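Long-range contact in Hia (Haemophilus influenzae, PDB 1S7M), which is a trimeric autotransporter adhesin of the bacterial outer membrane that probably mediates attachment to host cells through its surface-exposed binding domains: residues V139-G151 with N155-A165. Numbering follows the deposited sequence.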
ATOM      1  N   VAL A 139     -11.570   7.728 -10.399  1.00 18.90           N
ATOM      2  CA  VAL A 139     -12.140   9.036 -10.126  1.00 22.30           C
ATOM      3  C   VAL A 139     -12.135   9.766 -11.473  1.00 22.50           C
ATOM      4  O   VAL A 139     -11.106   9.867 -12.135  1.00 22.99           O
ATOM      5  CB  VAL A 139     -11.294   9.849  -9.110  1.00 21.94           C
ATOM      6  CG1 VAL A 139     -11.868  11.250  -8.970  1.00 20.78           C
ATOM      7  CG2 VAL A 139     -11.278   9.155  -7.753  1.00 20.92           C
ATOM      8  N   LYS A 140     -13.298  10.270 -11.862  1.00 24.89           N
ATOM      9  CA  LYS A 140     -13.462  10.975 -13.124  1.00 22.86           C
ATOM     10  C   LYS A 140     -13.944  12.391 -12.919  1.00 22.74           C
ATOM     11  O   LYS A 140     -14.897  12.619 -12.185  1.00 23.43           O
ATOM     12  CB  LYS A 140     -14.478  10.226 -14.000  1.00 26.01           C
ATOM     13  CG  LYS A 140     -14.933  11.004 -15.220  1.00 28.79           C
ATOM     14  CD  LYS A 140     -15.838  10.157 -16.095  1.00 33.94           C
ATOM     15  CE  LYS A 140     -15.052   9.466 -17.184  1.00 35.13           C
ATOM     16  NZ  LYS A 140     -16.021   8.932 -18.205  1.00 40.51           N
ATOM     17  N   PHE A 141     -13.279  13.344 -13.557  1.00 20.55           N
ATOM     18  CA  PHE A 141     -13.681  14.731 -13.472  1.00 24.04           C
ATOM     19  C   PHE A 141     -14.428  15.055 -14.770  1.00 26.71           C
ATOM     20  O   PHE A 141     -13.852  15.015 -15.871  1.00 25.95           O
ATOM     21  CB  PHE A 141     -12.444  15.603 -13.266  1.00 24.07           C
ATOM     22  CG  PHE A 141     -11.689  15.265 -11.997  1.00 27.63           C
ATOM     23  CD1 PHE A 141     -10.740  14.231 -11.980  1.00 23.78           C
ATOM     24  CD2 PHE A 141     -11.990  15.922 -10.797  1.00 25.54           C
ATOM     25  CE1 PHE A 141     -10.103  13.856 -10.779  1.00 26.77           C
ATOM     26  CE2 PHE A 141     -11.360  15.548  -9.596  1.00 28.22           C
ATOM     27  CZ  PHE A 141     -10.416  14.511  -9.586  1.00 25.29           C
ATOM     28  N   LYS A 142     -15.716  15.355 -14.628  1.00 27.97           N
ATOM     29  CA  LYS A 142     -16.580  15.608 -15.760  1.00 29.69           C
ATOM     30  C   LYS A 142     -16.970  17.041 -16.027  1.00 31.47           C
ATOM     31  O   LYS A 142     -17.183  17.837 -15.109  1.00 32.87           O
ATOM     32  CB  LYS A 142     -17.864  14.787 -15.636  1.00 32.03           C
ATOM     33  CG  LYS A 142     -17.711  13.479 -14.865  1.00 34.98           C
ATOM     34  CD  LYS A 142     -18.674  12.390 -15.344  1.00 35.58           C
ATOM     35  CE  LYS A 142     -20.056  12.936 -15.663  1.00 39.48           C
ATOM     36  NZ  LYS A 142     -21.031  11.861 -16.025  1.00 41.63           N
ATOM     37  N   SER A 143     -17.065  17.360 -17.312  1.00 30.69           N
ATOM     38  CA  SER A 143     -17.476  18.678 -17.738  1.00 30.48           C
ATOM     39  C   SER A 143     -18.958  18.773 -17.405  1.00 30.98           C
ATOM     40  O   SER A 143     -19.678  17.774 -17.408  1.00 32.08           O
ATOM     41  CB  SER A 143     -17.271  18.831 -19.249  1.00 31.33           C
ATOM     42  OG  SER A 143     -15.896  18.768 -19.580  1.00 29.92           O
ATOM     43  N   GLY A 144     -19.408  19.974 -17.102  1.00 32.77           N
ATOM     44  CA  GLY A 144     -20.807  20.176 -16.786  1.00 34.84           C
ATOM     45  C   GLY A 144     -21.210  21.399 -17.577  1.00 36.68           C
ATOM     46  O   GLY A 144     -20.356  22.026 -18.217  1.00 35.84           O
ATOM     47  N   ASN A 145     -22.488  21.760 -17.529  1.00 37.75           N
ATOM     48  CA  ASN A 145     -22.937  22.902 -18.299  1.00 37.80           C
ATOM     49  C   ASN A 145     -22.086  24.154 -18.118  1.00 37.01           C
ATOM     50  O   ASN A 145     -21.946  24.686 -17.012  1.00 36.99           O
ATOM     51  CB  ASN A 145     -24.402  23.232 -18.001  1.00 40.56           C
ATOM     52  CG  ASN A 145     -24.903  24.395 -18.841  1.00 43.59           C
ATOM     53  OD1 ASN A 145     -25.140  25.491 -18.333  1.00 44.39           O
ATOM     54  ND2 ASN A 145     -25.034  24.166 -20.146  1.00 44.66           N
ATOM     55  N   GLY A 146     -21.517  24.606 -19.231  1.00 35.50           N
ATOM     56  CA  GLY A 146     -20.698  25.797 -19.242  1.00 32.06           C
ATOM     57  C   GLY A 146     -19.253  25.615 -18.858  1.00 31.78           C
ATOM     58  O   GLY A 146     -18.483  26.571 -18.936  1.00 31.59           O
ATOM     59  N   ILE A 147     -18.863  24.414 -18.432  1.00 31.53           N
ATOM     60  CA  ILE A 147     -17.474  24.202 -18.030  1.00 30.75           C
ATOM     61  C   ILE A 147     -16.869  22.986 -18.713  1.00 29.79           C
ATOM     62  O   ILE A 147     -17.482  21.925 -18.756  1.00 29.09           O
ATOM     63  CB  ILE A 147     -17.365  24.033 -16.507  1.00 31.03           C
ATOM     64  CG1 ILE A 147     -17.954  25.265 -15.807  1.00 31.58           C
ATOM     65  CG2 ILE A 147     -15.915  23.841 -16.106  1.00 30.95           C
ATOM     66  CD1 ILE A 147     -17.843  25.227 -14.273  1.00 30.69           C
ATOM     67  N   ASN A 148     -15.680  23.150 -19.280  1.00 30.79           N
ATOM     68  CA  ASN A 148     -15.033  22.025 -19.942  1.00 31.94           C
ATOM     69  C   ASN A 148     -13.888  21.498 -19.102  1.00 29.16           C
ATOM     70  O   ASN A 148     -12.962  22.226 -18.769  1.00 27.84           O
ATOM     71  CB  ASN A 148     -14.533  22.402 -21.342  1.00 35.31           C
ATOM     72  CG  ASN A 148     -15.663  22.456 -22.370  1.00 39.39           C
ATOM     73  OD1 ASN A 148     -16.675  21.742 -22.248  1.00 38.83           O
ATOM     74  ND2 ASN A 148     -15.488  23.293 -23.400  1.00 40.58           N
ATOM     75  N   VAL A 149     -13.973  20.222 -18.761  1.00 27.85           N
ATOM     76  CA  VAL A 149     -12.963  19.589 -17.920  1.00 28.85           C
ATOM     77  C   VAL A 149     -12.137  18.579 -18.721  1.00 26.88           C
ATOM     78  O   VAL A 149     -12.668  17.573 -19.193  1.00 28.21           O
ATOM     79  CB  VAL A 149     -13.639  18.872 -16.715  1.00 26.29           C
ATOM     80  CG1 VAL A 149     -12.598  18.406 -15.741  1.00 26.53           C
ATOM     81  CG2 VAL A 149     -14.633  19.809 -16.050  1.00 27.40           C
ATOM     82  N   SER A 150     -10.839  18.844 -18.854  1.00 26.78           N
ATOM     83  CA  SER A 150      -9.959  17.950 -19.626  1.00 28.12           C
ATOM     84  C   SER A 150      -8.691  17.552 -18.891  1.00 27.04           C
ATOM     85  O   SER A 150      -8.213  18.284 -18.020  1.00 25.36           O
ATOM     86  CB  SER A 150      -9.562  18.609 -20.961  1.00 25.34           C
ATOM     87  OG  SER A 150      -8.763  19.758 -20.722  1.00 26.19           O
ATOM     88  N   GLY A 151      -8.141  16.400 -19.276  1.00 29.03           N
ATOM     89  CA  GLY A 151      -6.921  15.902 -18.648  1.00 31.39           C
ATOM     90  C   GLY A 151      -5.765  15.664 -19.622  1.00 33.63           C
ATOM     91  O   GLY A 151      -5.962  15.600 -20.843  1.00 32.99           O
ATOM     92  N   ASN A 155       4.868  16.439 -18.096  1.00 35.96           N
ATOM     93  CA  ASN A 155       6.037  16.467 -17.220  1.00 35.86           C
ATOM     94  C   ASN A 155       5.797  15.617 -15.976  1.00 33.87           C
ATOM     95  O   ASN A 155       6.108  16.033 -14.869  1.00 33.06           O
ATOM     96  CB  ASN A 155       6.375  17.895 -16.785  1.00 39.49           C
ATOM     97  CG  ASN A 155       6.757  18.787 -17.949  1.00 42.07           C
ATOM     98  OD1 ASN A 155       7.591  18.426 -18.775  1.00 41.94           O
ATOM     99  ND2 ASN A 155       6.146  19.964 -18.013  1.00 44.78           N
ATOM    100  N   GLY A 156       5.228  14.437 -16.181  1.00 32.05           N
ATOM    101  CA  GLY A 156       4.968  13.526 -15.089  1.00 32.83           C
ATOM    102  C   GLY A 156       3.625  13.717 -14.398  1.00 32.13           C
ATOM    103  O   GLY A 156       3.005  12.754 -13.938  1.00 31.38           O
ATOM    104  N   ARG A 157       3.166  14.959 -14.345  1.00 31.02           N
ATOM    105  CA  ARG A 157       1.905  15.264 -13.680  1.00 29.83           C
ATOM    106  C   ARG A 157       0.604  14.923 -14.422  1.00 29.57           C
ATOM    107  O   ARG A 157       0.448  15.201 -15.620  1.00 29.77           O
ATOM    108  CB  ARG A 157       1.873  16.743 -13.301  1.00 28.80           C
ATOM    109  CG  ARG A 157       3.040  17.220 -12.448  1.00 31.01           C
ATOM    110  CD  ARG A 157       2.865  18.685 -12.063  1.00 33.12           C
ATOM    111  NE  ARG A 157       4.020  19.227 -11.342  1.00 38.28           N
ATOM    112  CZ  ARG A 157       5.123  19.706 -11.928  1.00 41.19           C
ATOM    113  NH1 ARG A 157       5.240  19.711 -13.253  1.00 39.64           N
ATOM    114  NH2 ARG A 157       6.107  20.205 -11.189  1.00 39.95           N
ATOM    115  N   ARG A 158      -0.327  14.297 -13.710  1.00 26.41           N
ATOM    116  CA  ARG A 158      -1.614  14.042 -14.295  1.00 25.28           C
ATOM    117  C   ARG A 158      -2.300  15.397 -14.048  1.00 27.65           C
ATOM    118  O   ARG A 158      -2.654  15.753 -12.911  1.00 28.51           O
ATOM    119  CB  ARG A 158      -2.344  12.920 -13.585  1.00 21.10           C
ATOM    120  CG  ARG A 158      -1.806  11.542 -13.835  1.00 20.32           C
ATOM    121  CD  ARG A 158      -0.494  11.213 -13.075  1.00 21.58           C
ATOM    122  NE  ARG A 158      -0.142   9.797 -13.250  1.00 22.97           N
ATOM    123  CZ  ARG A 158       0.963   9.366 -13.862  1.00 23.59           C
ATOM    124  NH1 ARG A 158       1.828  10.240 -14.333  1.00 24.54           N
ATOM    125  NH2 ARG A 158       1.177   8.068 -14.046  1.00 23.17           N
ATOM    126  N   GLU A 159      -2.459  16.171 -15.117  1.00 28.86           N
ATOM    127  CA  GLU A 159      -3.048  17.492 -15.004  1.00 28.80           C
ATOM    128  C   GLU A 159      -4.501  17.565 -15.455  1.00 28.96           C
ATOM    129  O   GLU A 159      -4.857  17.083 -16.530  1.00 28.66           O
ATOM    130  CB  GLU A 159      -2.187  18.509 -15.774  1.00 31.67           C
ATOM    131  CG  GLU A 159      -0.765  18.722 -15.192  1.00 32.54           C
ATOM    132  CD  GLU A 159      -0.064  19.943 -15.779  1.00 34.28           C
ATOM    133  OE1 GLU A 159       0.882  20.468 -15.151  1.00 33.69           O
ATOM    134  OE2 GLU A 159      -0.463  20.385 -16.872  1.00 35.99           O
ATOM    135  N   ILE A 160      -5.352  18.133 -14.601  1.00 27.95           N
ATOM    136  CA  ILE A 160      -6.765  18.294 -14.949  1.00 28.84           C
ATOM    137  C   ILE A 160      -6.990  19.787 -15.122  1.00 28.33           C
ATOM    138  O   ILE A 160      -6.729  20.588 -14.210  1.00 26.77           O
ATOM    139  CB  ILE A 160      -7.708  17.757 -13.851  1.00 29.05           C
ATOM    140  CG1 ILE A 160      -7.390  16.295 -13.567  1.00 27.38           C
ATOM    141  CG2 ILE A 160      -9.157  17.904 -14.297  1.00 30.41           C
ATOM    142  CD1 ILE A 160      -7.488  15.382 -14.780  1.00 29.62           C
ATOM    143  N   THR A 161      -7.447  20.172 -16.307  1.00 28.83           N
ATOM    144  CA  THR A 161      -7.660  21.588 -16.585  1.00 27.79           C
ATOM    145  C   THR A 161      -9.131  21.970 -16.652  1.00 27.67           C
ATOM    146  O   THR A 161      -9.958  21.212 -17.171  1.00 25.28           O
ATOM    147  CB  THR A 161      -6.942  21.999 -17.896  1.00 28.36           C
ATOM    148  OG1 THR A 161      -5.533  21.910 -17.696  1.00 28.28           O
ATOM    149  CG2 THR A 161      -7.275  23.435 -18.275  1.00 27.14           C
ATOM    150  N   PHE A 162      -9.430  23.164 -16.135  1.00 27.83           N
ATOM    151  CA  PHE A 162     -10.800  23.674 -16.073  1.00 29.41           C
ATOM    152  C   PHE A 162     -10.987  25.000 -16.815  1.00 29.77           C
ATOM    153  O   PHE A 162     -10.337  25.989 -16.498  1.00 30.05           O
ATOM    154  CB  PHE A 162     -11.214  23.852 -14.601  1.00 27.41           C
ATOM    155  CG  PHE A 162     -11.118  22.591 -13.791  1.00 25.14           C
ATOM    156  CD1 PHE A 162      -9.883  22.125 -13.348  1.00 23.15           C
ATOM    157  CD2 PHE A 162     -12.259  21.840 -13.519  1.00 23.97           C
ATOM    158  CE1 PHE A 162      -9.785  20.916 -12.642  1.00 24.95           C
ATOM    159  CE2 PHE A 162     -12.183  20.627 -12.815  1.00 22.05           C
ATOM    160  CZ  PHE A 162     -10.942  20.162 -12.374  1.00 24.48           C
ATOM    161  N   GLU A 163     -11.896  25.024 -17.783  1.00 31.61           N
ATOM    162  CA  GLU A 163     -12.138  26.251 -18.534  1.00 34.87           C
ATOM    163  C   GLU A 163     -13.606  26.426 -18.911  1.00 34.92           C
ATOM    164  O   GLU A 163     -14.360  25.452 -19.009  1.00 34.98           O
ATOM    165  CB  GLU A 163     -11.301  26.245 -19.820  1.00 37.50           C
ATOM    166  CG  GLU A 163     -11.670  25.079 -20.732  1.00 42.99           C
ATOM    167  CD  GLU A 163     -10.845  25.017 -22.012  1.00 47.70           C
ATOM    168  OE1 GLU A 163      -9.609  25.222 -21.943  1.00 48.60           O
ATOM    169  OE2 GLU A 163     -11.441  24.740 -23.084  1.00 49.02           O
ATOM    170  N   LEU A 164     -14.001  27.677 -19.138  1.00 36.59           N
ATOM    171  CA  LEU A 164     -15.369  27.980 -19.551  1.00 38.40           C
ATOM    172  C   LEU A 164     -15.559  27.366 -20.925  1.00 39.36           C
ATOM    173  O   LEU A 164     -14.630  27.358 -21.724  1.00 40.35           O
ATOM    174  CB  LEU A 164     -15.570  29.491 -19.656  1.00 37.15           C
ATOM    175  CG  LEU A 164     -15.435  30.289 -18.356  1.00 39.66           C
ATOM    176  CD1 LEU A 164     -15.421  31.791 -18.662  1.00 39.87           C
ATOM    177  CD2 LEU A 164     -16.587  29.933 -17.425  1.00 38.28           C
ATOM    178  N   ALA A 165     -16.747  26.847 -21.200  1.00 40.92           N
ATOM    179  CA  ALA A 165     -17.030  26.257 -22.504  1.00 44.01           C
ATOM    180  C   ALA A 165     -17.329  27.374 -23.511  1.00 46.93           C
ATOM    181  O   ALA A 165     -17.223  28.560 -23.120  1.00 47.93           O
ATOM    182  CB  ALA A 165     -18.218  25.310 -22.411  1.00 42.26           C
TER
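V149 and F162 face each other as a non-hydrogen-bonded pair, V149 lying alongside the F162 ring with both side chains on the same face of the hairpin. V149 CG1, swung anti to the backbone N (chi1 -171°), reaches F162 CE2 at 3.7 Å and lies 3.8 Å from I160 CG2, so a single methyl touches two side chains of strand 157-164. Two residues further along, I160 CD1 rests 3.9 Å from G151 CA, while I160 CG2 meets F141 CB from the preceding strand. On the other face N148 pairs with E163 and S150 with T161. The carboxamide of N148 lies beside A165, ND2 coming 3.5 Å from A165 CB, while E163 CG comes to 3.7 Å from N148 O, with the chain extended beyond it.

Four backbone hydrogen bonds join these two polar pairs. N148 N donates to E163 O at 2.7 Å, almost straight at 171° on the hydrogen, and T161 N to S150 O is similar. A fifth, from A165 N to G146 O, differs in direction: the donor stands well above the carbonyl plane. The four inner bonds join strands 147-154 and 157-164 into an antiparallel beta hairpin in the Trp ring domain, near the C-terminal end of this fragment.

The first hairpin strand is entered through a type II turn from G144 to I147, whose third residue, G146, has a positive phi (84°) at which a CB would be jammed against the carbonyl O of N145. Just before the turn, V149 N donates to S143 OG, at a distance (2.5 Å) too short to be taken at face value. The apolar face looks into the trimer: F162 meets F162 of both other subunits, and F141 packs on F162 of the third subunit. Parallel pairing with strands of neighbouring subunits continues the sheet across the interfaces, and S150 OG hydrogen-bonds T123 of the second subunit.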